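Local coordinates for protein pyrrolysyl-tRNA synthetase (Desulfitobacterium hafniense, PDB 3DSQ) that probably attaches pyrrolysine to its cognate tRNA at the expense of ATP, as a homodimeric class II aminoacyl-tRNA synthetase, at residues B[276-279]-B[283-286]; B[256-261]-B[272-277]; B[16-21]-B[44-49]; B[75-80]-B[153-158]; B[92-97]-B[132-137]. One frame throughout, in Å; residues are numbered along the deposited sequence.

Interaction 1. Residues B[276-279]-B[283-286]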
# COMPACT_ATOMS: atom_id res chain seq x y z
N SER B 276 -9.46 0.19 6.06
CA SER B 276 -10.47 -0.20 7.02
C SER B 276 -11.46 -1.24 6.55
O SER B 276 -11.64 -1.45 5.35
CB SER B 276 -11.25 1.05 7.43
OG SER B 276 -12.20 0.77 8.44
N LEU B 277 -12.10 -1.88 7.52
CA LEU B 277 -13.14 -2.86 7.26
C LEU B 277 -14.44 -2.29 7.82
O LEU B 277 -15.50 -2.88 7.64
CB LEU B 277 -12.84 -4.20 7.95
CG LEU B 277 -11.67 -5.02 7.39
CD1 LEU B 277 -11.59 -6.36 8.11
CD2 LEU B 277 -11.87 -5.24 5.89
N SER B 278 -14.35 -1.14 8.48
CA SER B 278 -15.53 -0.50 9.09
C SER B 278 -16.01 0.76 8.34
O SER B 278 -17.17 1.15 8.45
CB SER B 278 -15.24 -0.12 10.54
OG SER B 278 -15.11 -1.29 11.33
N TYR B 279 -15.10 1.40 7.62
CA TYR B 279 -15.45 2.59 6.87
C TYR B 279 -15.05 2.37 5.43
O TYR B 279 -14.33 1.42 5.12
CB TYR B 279 -14.70 3.83 7.37
CG TYR B 279 -14.97 4.26 8.79
CD1 TYR B 279 -14.36 3.60 9.87
CD2 TYR B 279 -15.75 5.38 9.06
CE1 TYR B 279 -14.51 4.05 11.17
CE2 TYR B 279 -15.91 5.85 10.36
CZ TYR B 279 -15.28 5.18 11.41
OH TYR B 279 -15.36 5.69 12.68
N VAL B 283 -17.09 6.93 4.86
CA VAL B 283 -18.41 6.56 5.37
C VAL B 283 -18.43 5.28 6.22
O VAL B 283 -17.93 4.25 5.79
CB VAL B 283 -19.40 6.37 4.19
CG1 VAL B 283 -20.80 6.11 4.71
CG2 VAL B 283 -19.39 7.60 3.28
N ARG B 284 -19.01 5.35 7.42
CA ARG B 284 -19.11 4.18 8.30
C ARG B 284 -20.06 3.24 7.58
O ARG B 284 -21.12 3.65 7.14
CB ARG B 284 -19.67 4.59 9.66
CG ARG B 284 -19.81 3.45 10.67
CD ARG B 284 -18.46 2.95 11.20
NE ARG B 284 -18.67 1.91 12.21
CZ ARG B 284 -18.93 0.63 11.96
NH1 ARG B 284 -19.00 0.19 10.71
NH2 ARG B 284 -19.16 -0.20 12.96
N LEU B 285 -19.70 1.96 7.47
CA LEU B 285 -20.53 1.02 6.72
C LEU B 285 -21.83 0.50 7.31
O LEU B 285 -22.77 0.20 6.56
CB LEU B 285 -19.66 -0.15 6.26
CG LEU B 285 -18.58 0.27 5.26
CD1 LEU B 285 -17.57 -0.83 5.08
CD2 LEU B 285 -19.22 0.66 3.92
N ASN B 286 -21.92 0.38 8.63
CA ASN B 286 -23.15 -0.13 9.21
C ASN B 286 -24.24 0.94 9.26
O ASN B 286 -24.73 1.29 10.33
CB ASN B 286 -22.88 -0.69 10.61
CG ASN B 286 -22.56 0.38 11.60
OD1 ASN B 286 -21.94 1.38 11.26
ND2 ASN B 286 -22.96 0.17 12.85
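Tyr279 and Arg284 face each other as the non-hydrogen-bonded pair of a short antiparallel beta hairpin, their CA atoms 4.2 Å apart. The arginine sets its CG anti to the backbone N (chi1 -180°) and bends at chi2, which carries CD over the centre of the Tyr279 ring. This is a CH-pi contact, with Arg284 CD 3.9 Å from the Tyr279 centroid, and the two side chains cross at about a right angle. A long aliphatic stem suits the place, since it roofs an aromatic face and holds its charged end farther out above it, at most a weak cation-pi attraction.

The backbone makes the tight part firmer. Leu285 N donates to Ser278 O over 2.8 Å in a nearly straight bond (171°), and Leu285 CB and CG close in on the same carbonyl oxygen. Tyr279 CA adds a CA-H...O contact to Val283 O. Ser276 OG accepts from the N atoms of Ser278 and Tyr279, forming an ST turn and an ST motif.

The guanidinium end is looser. Arg284 NH1 reaches Ser278 O at 3.1 Å, but the bond is bent and weak. Ser278 CB lies over one guanidinium face and Asn286 OD1 over the opposite one. Replacing Arg284 by an alanine would probably strip the Tyr279 ring of its methylene cover and deprive Ser278 O of its second, weak donor.

Helix 16-24 meets Tyr279 through Glu24 and Arg284 through Arg21, helix 39-68 packs on Val283, and Glu141 of the second subunit lies against Arg284 and Leu285.

Interaction 2. Residues B[256-261]-B[272-277]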
# COMPACT_ATOMS: atom_id res chain seq x y z
N GLY B 256 1.19 12.65 6.51
CA GLY B 256 0.32 11.55 6.90
C GLY B 256 -0.91 11.78 6.02
O GLY B 256 -1.59 12.77 6.21
N LEU B 257 -1.17 10.91 5.06
CA LEU B 257 -2.30 11.12 4.15
C LEU B 257 -3.69 11.04 4.77
O LEU B 257 -4.58 11.82 4.40
CB LEU B 257 -2.21 10.17 2.94
CG LEU B 257 -0.93 10.32 2.11
CD1 LEU B 257 -1.09 9.56 0.80
CD2 LEU B 257 -0.63 11.80 1.83
N GLU B 258 -3.91 10.10 5.69
CA GLU B 258 -5.22 10.00 6.32
C GLU B 258 -5.47 11.27 7.10
O GLU B 258 -6.57 11.82 7.10
CB GLU B 258 -5.32 8.79 7.27
CG GLU B 258 -5.26 7.41 6.61
CD GLU B 258 -3.84 6.96 6.31
OE1 GLU B 258 -2.91 7.68 6.70
OE2 GLU B 258 -3.66 5.89 5.69
N ARG B 259 -4.43 11.77 7.77
CA ARG B 259 -4.56 12.99 8.54
C ARG B 259 -4.83 14.18 7.61
O ARG B 259 -5.61 15.06 7.93
CB ARG B 259 -3.31 13.23 9.38
CG ARG B 259 -3.40 14.48 10.22
CD ARG B 259 -2.24 14.61 11.19
NE ARG B 259 -2.33 15.88 11.92
CZ ARG B 259 -1.52 16.23 12.92
NH1 ARG B 259 -0.56 15.41 13.32
NH2 ARG B 259 -1.69 17.41 13.52
N LEU B 260 -4.16 14.19 6.46
CA LEU B 260 -4.37 15.26 5.48
C LEU B 260 -5.83 15.22 5.07
O LEU B 260 -6.52 16.24 5.08
CB LEU B 260 -3.50 15.05 4.24
CG LEU B 260 -2.08 15.62 4.13
CD1 LEU B 260 -1.67 15.59 2.66
CD2 LEU B 260 -2.02 17.06 4.63
N LEU B 261 -6.30 14.03 4.69
CA LEU B 261 -7.69 13.86 4.27
C LEU B 261 -8.69 14.29 5.32
O LEU B 261 -9.69 14.95 5.00
CB LEU B 261 -7.96 12.40 3.87
CG LEU B 261 -7.37 11.99 2.52
CD1 LEU B 261 -7.58 10.52 2.31
CD2 LEU B 261 -8.02 12.80 1.40
N SER B 272 -11.91 7.19 9.39
CA SER B 272 -12.87 7.31 8.30
C SER B 272 -12.30 7.08 6.89
O SER B 272 -12.98 6.54 6.02
CB SER B 272 -13.58 8.66 8.40
OG SER B 272 -13.73 9.24 7.13
N MET B 273 -11.06 7.47 6.65
CA MET B 273 -10.50 7.28 5.31
C MET B 273 -9.23 6.43 5.26
O MET B 273 -8.55 6.37 4.24
CB MET B 273 -10.29 8.64 4.64
CG MET B 273 -11.61 9.31 4.27
SD MET B 273 -11.52 11.01 3.64
CE MET B 273 -11.57 11.89 5.15
N ALA B 274 -8.94 5.75 6.35
CA ALA B 274 -7.76 4.90 6.41
C ALA B 274 -8.10 3.50 5.93
O ALA B 274 -9.24 3.21 5.58
CB ALA B 274 -7.25 4.85 7.86
N ARG B 275 -7.10 2.63 5.89
CA ARG B 275 -7.34 1.23 5.49
C ARG B 275 -8.36 0.75 6.51
O ARG B 275 -8.15 0.90 7.71
CB ARG B 275 -6.07 0.42 5.59
CG ARG B 275 -5.02 0.84 4.61
CD ARG B 275 -3.70 0.10 4.81
NE ARG B 275 -2.86 0.30 3.64
CZ ARG B 275 -2.93 -0.41 2.52
NH1 ARG B 275 -3.81 -1.41 2.41
NH2 ARG B 275 -2.16 -0.09 1.49
N SER B 276 -9.46 0.19 6.06
CA SER B 276 -10.47 -0.20 7.02
C SER B 276 -11.46 -1.24 6.55
O SER B 276 -11.64 -1.45 5.35
CB SER B 276 -11.25 1.05 7.43
OG SER B 276 -12.20 0.77 8.44
N LEU B 277 -12.10 -1.88 7.52
CA LEU B 277 -13.14 -2.86 7.26
C LEU B 277 -14.44 -2.29 7.82
O LEU B 277 -15.50 -2.88 7.64
CB LEU B 277 -12.84 -4.20 7.95
CG LEU B 277 -11.67 -5.02 7.39
CD1 LEU B 277 -11.59 -6.36 8.11
CD2 LEU B 277 -11.87 -5.24 5.89
O HOH W 1 -8.79 9.97 7.37
O HOH W 2 -4.45 3.42 7.15
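Leu261 and Met273 meet at a slant, the thioether laid against the leucine where its side chain leaves the helix. Met273 SD sits 3.8 Å from Leu261 CB. The bend at chi3 (-87°) then turns the terminal methyl toward the backbone, bringing Met273 CE to 3.6 Å from Leu261 O. Leu261 CD1 reaches back the other way, to 4.0 Å from Met273 CB. An unbranched, flexible methionine suits a loop residue that must follow the contour of a helix.

One turn earlier, Glu258 also makes its contact through carbon. Its CG rests 3.5 Å from Ala274 CB, and the small alanine lets the loop come this near. In Glu258 a bend at chi2 (82°) turns the carboxylate away from the Ala274 methyl, and OE2 finds its main partner in Thr173 OG1 on strand 171-180.

Helix 257-265, with Gly256 as its N-cap residue, follows directly on strand 250-256. This strand-helix unit, with its glycine-rich lead and Glu-Arg pair, is consistent with motif 3 of class II synthetases.

No direct hydrogen bond joins the two segments, but water does. One molecule donates to Glu258 OE2 at 3.0 Å and accepts from Arg275 N, also at 3.0 Å. Another donates to Glu258 O at 2.9 Å and is weakly held by Met273 N. Beyond them, Arg275 NH1 donates to Thr94 O of the second subunit.

Interaction 3. Residues B[16-21]-B[44-49]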
# COMPACT_ATOMS: atom_id res chain seq x y z
N LYS B 16 -21.82 8.41 25.92
CA LYS B 16 -20.58 8.15 25.21
C LYS B 16 -20.82 7.36 23.93
O LYS B 16 -20.17 7.61 22.91
CB LYS B 16 -19.60 7.39 26.12
CG LYS B 16 -18.25 7.06 25.48
CD LYS B 16 -17.49 8.33 25.06
CE LYS B 16 -16.13 8.01 24.44
NZ LYS B 16 -16.20 6.84 23.51
N VAL B 17 -21.76 6.41 23.97
CA VAL B 17 -22.04 5.61 22.79
C VAL B 17 -22.75 6.40 21.67
O VAL B 17 -22.51 6.17 20.49
CB VAL B 17 -22.87 4.36 23.15
CG1 VAL B 17 -24.31 4.74 23.42
CG2 VAL B 17 -22.76 3.34 22.03
N GLN B 18 -23.62 7.33 22.05
CA GLN B 18 -24.32 8.16 21.07
C GLN B 18 -23.31 9.11 20.45
O GLN B 18 -23.31 9.33 19.23
CB GLN B 18 -25.41 8.98 21.75
CG GLN B 18 -26.52 8.14 22.31
CD GLN B 18 -27.54 8.99 23.03
OE1 GLN B 18 -27.18 9.87 23.80
NE2 GLN B 18 -28.81 8.72 22.77
N TYR B 19 -22.45 9.66 21.30
CA TYR B 19 -21.41 10.57 20.87
C TYR B 19 -20.48 9.88 19.85
O TYR B 19 -20.16 10.45 18.80
CB TYR B 19 -20.61 11.03 22.09
CG TYR B 19 -19.53 12.04 21.80
CD1 TYR B 19 -19.82 13.41 21.76
CD2 TYR B 19 -18.21 11.64 21.59
CE1 TYR B 19 -18.82 14.36 21.51
CE2 TYR B 19 -17.20 12.58 21.34
CZ TYR B 19 -17.51 13.93 21.31
OH TYR B 19 -16.51 14.84 21.09
N GLN B 20 -20.06 8.66 20.16
CA GLN B 20 -19.18 7.91 19.27
C GLN B 20 -19.84 7.62 17.93
O GLN B 20 -19.20 7.68 16.88
CB GLN B 20 -18.76 6.58 19.91
CG GLN B 20 -17.82 5.78 19.01
CD GLN B 20 -17.51 4.38 19.53
OE1 GLN B 20 -18.39 3.51 19.58
NE2 GLN B 20 -16.26 4.15 19.91
N ARG B 21 -21.12 7.28 17.97
CA ARG B 21 -21.89 6.98 16.77
C ARG B 21 -21.96 8.22 15.87
O ARG B 21 -21.70 8.16 14.67
CB ARG B 21 -23.29 6.50 17.17
CG ARG B 21 -24.23 6.18 16.00
CD ARG B 21 -23.58 5.26 14.98
NE ARG B 21 -24.54 4.77 14.00
CZ ARG B 21 -24.22 4.01 12.96
NH1 ARG B 21 -22.96 3.65 12.75
NH2 ARG B 21 -25.17 3.59 12.13
N ARG B 44 -34.41 10.89 21.52
CA ARG B 44 -35.24 11.18 20.36
C ARG B 44 -34.45 11.98 19.33
O ARG B 44 -34.43 11.65 18.14
CB ARG B 44 -36.48 11.97 20.78
CG ARG B 44 -37.21 12.62 19.62
CD ARG B 44 -38.04 13.79 20.12
NE ARG B 44 -39.27 13.36 20.75
CZ ARG B 44 -39.99 14.11 21.58
NH1 ARG B 44 -39.58 15.33 21.88
NH2 ARG B 44 -41.11 13.62 22.10
N ALA B 45 -33.80 13.04 19.78
CA ALA B 45 -33.01 13.86 18.89
C ALA B 45 -31.92 13.04 18.23
O ALA B 45 -31.67 13.17 17.03
CB ALA B 45 -32.41 15.01 19.66
N PHE B 46 -31.25 12.20 19.02
CA PHE B 46 -30.16 11.37 18.53
C PHE B 46 -30.57 10.57 17.31
O PHE B 46 -29.86 10.53 16.30
CB PHE B 46 -29.70 10.40 19.61
CG PHE B 46 -28.76 9.36 19.10
CD1 PHE B 46 -27.45 9.69 18.77
CD2 PHE B 46 -29.20 8.05 18.90
CE1 PHE B 46 -26.59 8.73 18.25
CE2 PHE B 46 -28.35 7.09 18.38
CZ PHE B 46 -27.04 7.43 18.06
N GLN B 47 -31.73 9.93 17.43
CA GLN B 47 -32.29 9.11 16.38
C GLN B 47 -32.49 9.91 15.09
O GLN B 47 -32.18 9.44 13.99
CB GLN B 47 -33.62 8.53 16.86
CG GLN B 47 -34.00 7.21 16.23
CD GLN B 47 -35.26 6.62 16.86
OE1 GLN B 47 -35.36 6.49 18.08
NE2 GLN B 47 -36.22 6.25 16.01
N GLY B 48 -32.99 11.13 15.24
CA GLY B 48 -33.23 11.98 14.08
C GLY B 48 -31.96 12.42 13.40
O GLY B 48 -31.87 12.39 12.17
N ILE B 49 -30.97 12.83 14.19
CA ILE B 49 -29.69 13.27 13.63
C ILE B 49 -28.96 12.08 12.99
O ILE B 49 -28.44 12.19 11.88
CB ILE B 49 -28.80 13.91 14.71
CG1 ILE B 49 -29.45 15.21 15.21
CG2 ILE B 49 -27.40 14.17 14.16
CD1 ILE B 49 -28.70 15.88 16.34
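Phe46 turns a face of its ring to Gln18, whose CG stands over the middle of it, 4.0 Å from the Phe46 centroid and 11° off the ring normal. This CH-pi contact is extended by Gln18 CB, 3.7 Å from Phe46 CD1, and by Gln18 NE2, which passes 3.7 Å from Phe46 CB. The glutamine amide is tilted by 32° against the ring. At the rim, Arg21 comes in with its aliphatic part, CG lying 3.7 Å from Phe46 CZ, before its chain bends at chi2 and leads the guanidinium away.

The phenylalanine reaches helix 16-24 because its CG stands anti to the backbone N (chi1 169°). It is thus the aromatic link of a helix-helix contact, in which one turn of helix 16-24 offers the methylenes of Gln18 and Arg21 to the long helix 39-68. Leu22 packs on Phe46 as well.

The second shell holds the polar ends that the ring cannot satisfy. Gln18 OE1 accepts from Thr15 N, and its NE2 has a weak bond to Asp43 OD1. Arg21 NE forms a salt bridge with Glu50 OE2 on helix 39-68, while NH1 donates to Asn286 OD1.

Interaction 4. Residues B[75-80]-B[153-158]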
# COMPACT_ATOMS: atom_id res chain seq x y z
N GLU B 75 -7.44 7.94 -4.32
CA GLU B 75 -7.54 9.03 -5.28
C GLU B 75 -6.45 10.04 -4.95
O GLU B 75 -5.79 10.59 -5.84
CB GLU B 75 -8.92 9.69 -5.18
CG GLU B 75 -9.17 10.80 -6.18
CD GLU B 75 -10.48 11.53 -5.90
OE1 GLU B 75 -10.61 12.13 -4.81
OE2 GLU B 75 -11.38 11.50 -6.77
N LEU B 76 -6.27 10.27 -3.65
CA LEU B 76 -5.26 11.20 -3.17
C LEU B 76 -3.88 10.66 -3.54
O LEU B 76 -3.02 11.41 -4.02
CB LEU B 76 -5.36 11.33 -1.65
CG LEU B 76 -4.91 12.60 -0.92
CD1 LEU B 76 -4.22 12.21 0.37
CD2 LEU B 76 -4.00 13.44 -1.78
N GLU B 77 -3.68 9.37 -3.32
CA GLU B 77 -2.40 8.73 -3.63
C GLU B 77 -1.98 8.88 -5.09
O GLU B 77 -0.82 9.20 -5.37
CB GLU B 77 -2.45 7.24 -3.26
CG GLU B 77 -2.16 6.96 -1.80
CD GLU B 77 -2.04 5.48 -1.49
OE1 GLU B 77 -1.66 4.71 -2.41
OE2 GLU B 77 -2.32 5.08 -0.34
N GLU B 78 -2.90 8.65 -6.01
CA GLU B 78 -2.56 8.79 -7.42
C GLU B 78 -2.31 10.26 -7.74
O GLU B 78 -1.40 10.60 -8.51
CB GLU B 78 -3.67 8.24 -8.31
CG GLU B 78 -3.26 8.17 -9.78
CD GLU B 78 -4.41 7.88 -10.71
OE1 GLU B 78 -4.99 6.77 -10.63
OE2 GLU B 78 -4.76 8.76 -11.52
N LYS B 79 -3.13 11.13 -7.16
CA LYS B 79 -3.05 12.58 -7.34
C LYS B 79 -1.69 13.14 -6.94
O LYS B 79 -1.09 13.94 -7.67
CB LYS B 79 -4.14 13.26 -6.52
CG LYS B 79 -4.12 14.79 -6.52
CD LYS B 79 -4.54 15.39 -7.87
CE LYS B 79 -4.48 16.91 -7.83
NZ LYS B 79 -4.87 17.56 -9.11
N LEU B 80 -1.20 12.73 -5.78
CA LEU B 80 0.08 13.21 -5.28
C LEU B 80 1.25 12.67 -6.10
O LEU B 80 2.20 13.39 -6.37
CB LEU B 80 0.25 12.82 -3.80
CG LEU B 80 -0.77 13.38 -2.80
CD1 LEU B 80 -0.43 12.88 -1.40
CD2 LEU B 80 -0.76 14.89 -2.83
N PHE B 153 10.85 9.83 -3.84
CA PHE B 153 9.75 9.84 -2.89
C PHE B 153 9.06 8.49 -2.86
O PHE B 153 9.20 7.70 -3.79
CB PHE B 153 8.71 10.92 -3.22
CG PHE B 153 7.78 10.57 -4.35
CD1 PHE B 153 8.19 10.71 -5.67
CD2 PHE B 153 6.48 10.13 -4.09
CE1 PHE B 153 7.31 10.42 -6.72
CE2 PHE B 153 5.60 9.84 -5.13
CZ PHE B 153 6.01 9.99 -6.45
N GLU B 154 8.35 8.23 -1.77
CA GLU B 154 7.59 7.00 -1.61
C GLU B 154 6.31 7.30 -0.85
O GLU B 154 6.28 8.16 0.04
CB GLU B 154 8.40 5.90 -0.86
CG GLU B 154 7.61 4.57 -0.71
CD GLU B 154 8.45 3.38 -0.19
OE1 GLU B 154 7.90 2.26 -0.10
OE2 GLU B 154 9.64 3.57 0.13
N ILE B 155 5.25 6.62 -1.22
CA ILE B 155 3.95 6.77 -0.58
C ILE B 155 3.68 5.35 -0.10
O ILE B 155 3.61 4.44 -0.91
CB ILE B 155 2.85 7.14 -1.59
CG1 ILE B 155 3.12 8.53 -2.19
CG2 ILE B 155 1.49 7.11 -0.89
CD1 ILE B 155 2.05 9.00 -3.19
N GLY B 156 3.55 5.14 1.20
CA GLY B 156 3.31 3.78 1.64
C GLY B 156 3.00 3.59 3.11
O GLY B 156 3.29 4.43 3.95
N THR B 157 2.43 2.43 3.39
CA THR B 157 2.03 2.07 4.73
C THR B 157 3.18 2.00 5.72
O THR B 157 4.22 1.43 5.43
CB THR B 157 1.29 0.72 4.70
OG1 THR B 157 0.25 0.78 3.72
CG2 THR B 157 0.67 0.41 6.08
N CYS B 158 2.96 2.63 6.87
CA CYS B 158 3.90 2.64 7.98
C CYS B 158 3.07 2.21 9.18
O CYS B 158 1.84 2.29 9.14
CB CYS B 158 4.51 4.03 8.18
SG CYS B 158 5.77 4.43 6.93
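Ile155 packs on Glu77 and Leu80 in a helix-on-sheet contact, where helix 72-85 packs on a face of the central, largely antiparallel sheet that marks a class II synthetase core. Strands 150-159 and 171-180, neighbours in that sheet, are consistent with motif 2 of the class.

The contact is van der Waals packing, with no hydrogen bond between the two segments. Ile155 sends both of its branches to the helix. With CG1 beside the backbone N (chi1 -65°) and CG2 anti to it, the two branches spread like a fork. Ile155 CG2 lies 3.8 Å from Glu77 CG and almost as near to Glu77 CD. A beta-branched residue suits the place, being at home in a strand, and its two branches let it reach two residues a turn apart, Glu77 and Leu80.

Glu77 runs extended past CG, and its CG and the carboxylate carbon CD lie alongside the Ile155 CG2 methyl. Leu80, one turn on, approaches more distantly, its CB 4.3 Å from Ile155 CD1. It packs also on Leu175 of strand 171-180 and on Val198 of helix 187-201, and Leu257 of helix 257-265 touches both Glu77 and Leu80.

The strand's next-door residue, Glu154, serves a different side, where OE1 forms a salt bridge with Arg128 NH1. Nearest of all across the two segments, the terminal methyl CD1 of Ile155 stands 3.6 Å from Glu77 O.

Interaction 5. Residues B[92-97]-B[132-137]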
# COMPACT_ATOMS: atom_id res chain seq x y z
N VAL B 92 9.57 5.43 -5.56
CA VAL B 92 10.12 4.11 -5.25
C VAL B 92 9.18 3.37 -4.30
O VAL B 92 8.36 3.97 -3.62
CB VAL B 92 11.51 4.20 -4.57
CG1 VAL B 92 12.47 4.92 -5.48
CG2 VAL B 92 11.40 4.90 -3.21
N VAL B 93 9.30 2.04 -4.28
CA VAL B 93 8.49 1.22 -3.40
C VAL B 93 9.43 0.20 -2.73
O VAL B 93 10.01 -0.69 -3.38
CB VAL B 93 7.34 0.52 -4.18
CG1 VAL B 93 7.89 -0.38 -5.28
CG2 VAL B 93 6.48 -0.26 -3.22
N THR B 94 9.56 0.34 -1.42
CA THR B 94 10.48 -0.46 -0.62
C THR B 94 9.83 -1.37 0.44
O THR B 94 8.64 -1.25 0.75
CB THR B 94 11.52 0.48 0.06
OG1 THR B 94 10.85 1.36 0.96
CG2 THR B 94 12.24 1.33 -0.99
N PRO B 95 10.62 -2.28 1.03
CA PRO B 95 10.10 -3.20 2.05
C PRO B 95 9.39 -2.53 3.22
O PRO B 95 9.81 -1.48 3.71
CB PRO B 95 11.35 -3.94 2.53
CG PRO B 95 12.27 -3.89 1.35
CD PRO B 95 12.07 -2.48 0.84
N THR B 96 8.29 -3.13 3.65
CA THR B 96 7.59 -2.61 4.81
C THR B 96 8.20 -3.30 6.04
O THR B 96 8.00 -2.86 7.16
CB THR B 96 6.10 -2.89 4.75
OG1 THR B 96 5.88 -4.30 4.69
CG2 THR B 96 5.49 -2.22 3.51
N ILE B 97 8.93 -4.39 5.82
CA ILE B 97 9.59 -5.09 6.94
C ILE B 97 11.05 -4.64 6.92
O ILE B 97 11.75 -4.85 5.93
CB ILE B 97 9.53 -6.64 6.79
CG1 ILE B 97 8.08 -7.12 6.81
CG2 ILE B 97 10.32 -7.32 7.95
CD1 ILE B 97 7.88 -8.57 6.40
N ALA B 132 11.90 6.90 6.16
CA ALA B 132 13.27 7.40 6.16
C ALA B 132 14.41 6.40 5.96
O ALA B 132 15.15 6.48 4.97
CB ALA B 132 13.52 8.22 7.42
N PRO B 133 14.57 5.43 6.88
CA PRO B 133 15.67 4.47 6.70
C PRO B 133 15.80 3.87 5.31
O PRO B 133 16.90 3.75 4.78
CB PRO B 133 15.40 3.41 7.79
CG PRO B 133 13.93 3.56 8.09
CD PRO B 133 13.72 5.05 8.02
N ASN B 134 14.67 3.50 4.71
CA ASN B 134 14.69 2.92 3.38
C ASN B 134 15.12 3.92 2.31
O ASN B 134 15.81 3.55 1.37
CB ASN B 134 13.32 2.34 3.04
CG ASN B 134 13.04 1.05 3.79
OD1 ASN B 134 13.83 0.64 4.65
ND2 ASN B 134 11.91 0.41 3.47
N LEU B 135 14.69 5.17 2.46
CA LEU B 135 15.06 6.20 1.49
C LEU B 135 16.54 6.55 1.66
O LEU B 135 17.23 6.90 0.70
CB LEU B 135 14.16 7.44 1.67
CG LEU B 135 12.65 7.23 1.44
CD1 LEU B 135 11.93 8.57 1.55
CD2 LEU B 135 12.39 6.62 0.07
N TYR B 136 17.04 6.46 2.89
CA TYR B 136 18.44 6.73 3.16
C TYR B 136 19.26 5.73 2.36
O TYR B 136 20.26 6.08 1.71
CB TYR B 136 18.74 6.53 4.65
CG TYR B 136 18.96 7.79 5.43
CD1 TYR B 136 18.33 7.98 6.66
CD2 TYR B 136 19.85 8.78 4.98
CE1 TYR B 136 18.58 9.12 7.44
CE2 TYR B 136 20.11 9.92 5.75
CZ TYR B 136 19.47 10.08 6.97
OH TYR B 136 19.74 11.18 7.75
N THR B 137 18.82 4.47 2.40
CA THR B 137 19.49 3.39 1.70
C THR B 137 19.52 3.66 0.20
O THR B 137 20.58 3.59 -0.44
CB THR B 137 18.79 2.04 2.01
OG1 THR B 137 18.85 1.80 3.43
CG2 THR B 137 19.46 0.88 1.29
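Asn134 sets CG beside its backbone N (chi1 -73°) while Thr94 places OG1 between backbone N and carbonyl carbon (chi1 64°), and these two choices bring amide and hydroxyl together. The two side chains run antiparallel, side by side. Asn134 ND2 donates to Thr94 OG1 over 2.9 Å at an angle of 154°, the oxygen tilted a little from the amide plane. The same nitrogen also meets Pro95 O at 2.8 Å, but that bond is strongly bent and weak. An asparagine suits the helix here because one short amide can give to a side-chain oxygen and to a backbone carbonyl next door. A leucine in place of Asn134 would probably leave Thr94 OG1 and Pro95 O without this donor, and the 92-97 loop less firmly tied to the helix.

Earlier in the loop, Val92 CG2 touches Leu135 CD2 at 3.8 Å, methyl groups that close the contact and need no polar partner. The hydroxyl of Thr94 has a second partner in Glu154 OE2, on the neighbouring strand.

Helix 72-85 and the stretch after it, running to Pro95, are consistent with motif 1, the class II element usually found at the dimer interface. Pro95 indeed packs on Ser276 of the second subunit. Within the subunit, Val92 hydrogen-bonds through its backbone to Phe153 of strand 150-159, and Leu135 rests helix 132-142 on Asn176 and Thr178 of strand 171-180.

Overall arrangement
From the N terminus, interaction 3 closes the first loop, folding helix 16-24 onto helix 39-68. Interaction 4 then closes a much longer one, bringing helix 72-85 to strand 150-159, and interaction 5 is nested inside it, tying the loop after strand 90-91 to helix 132-142; the two touch through Glu154 and Thr94. Interaction 2 follows, returning the chain to helix 257-265, which packs on helix 72-85 of interaction 4. Interaction 1 begins where interaction 2 ends, at the shared Ser276 and Leu277. Its hairpin reaches back to the N-terminal helices, Asn286 bonding Arg21 of interaction 3. All except interaction 3 touch the second subunit.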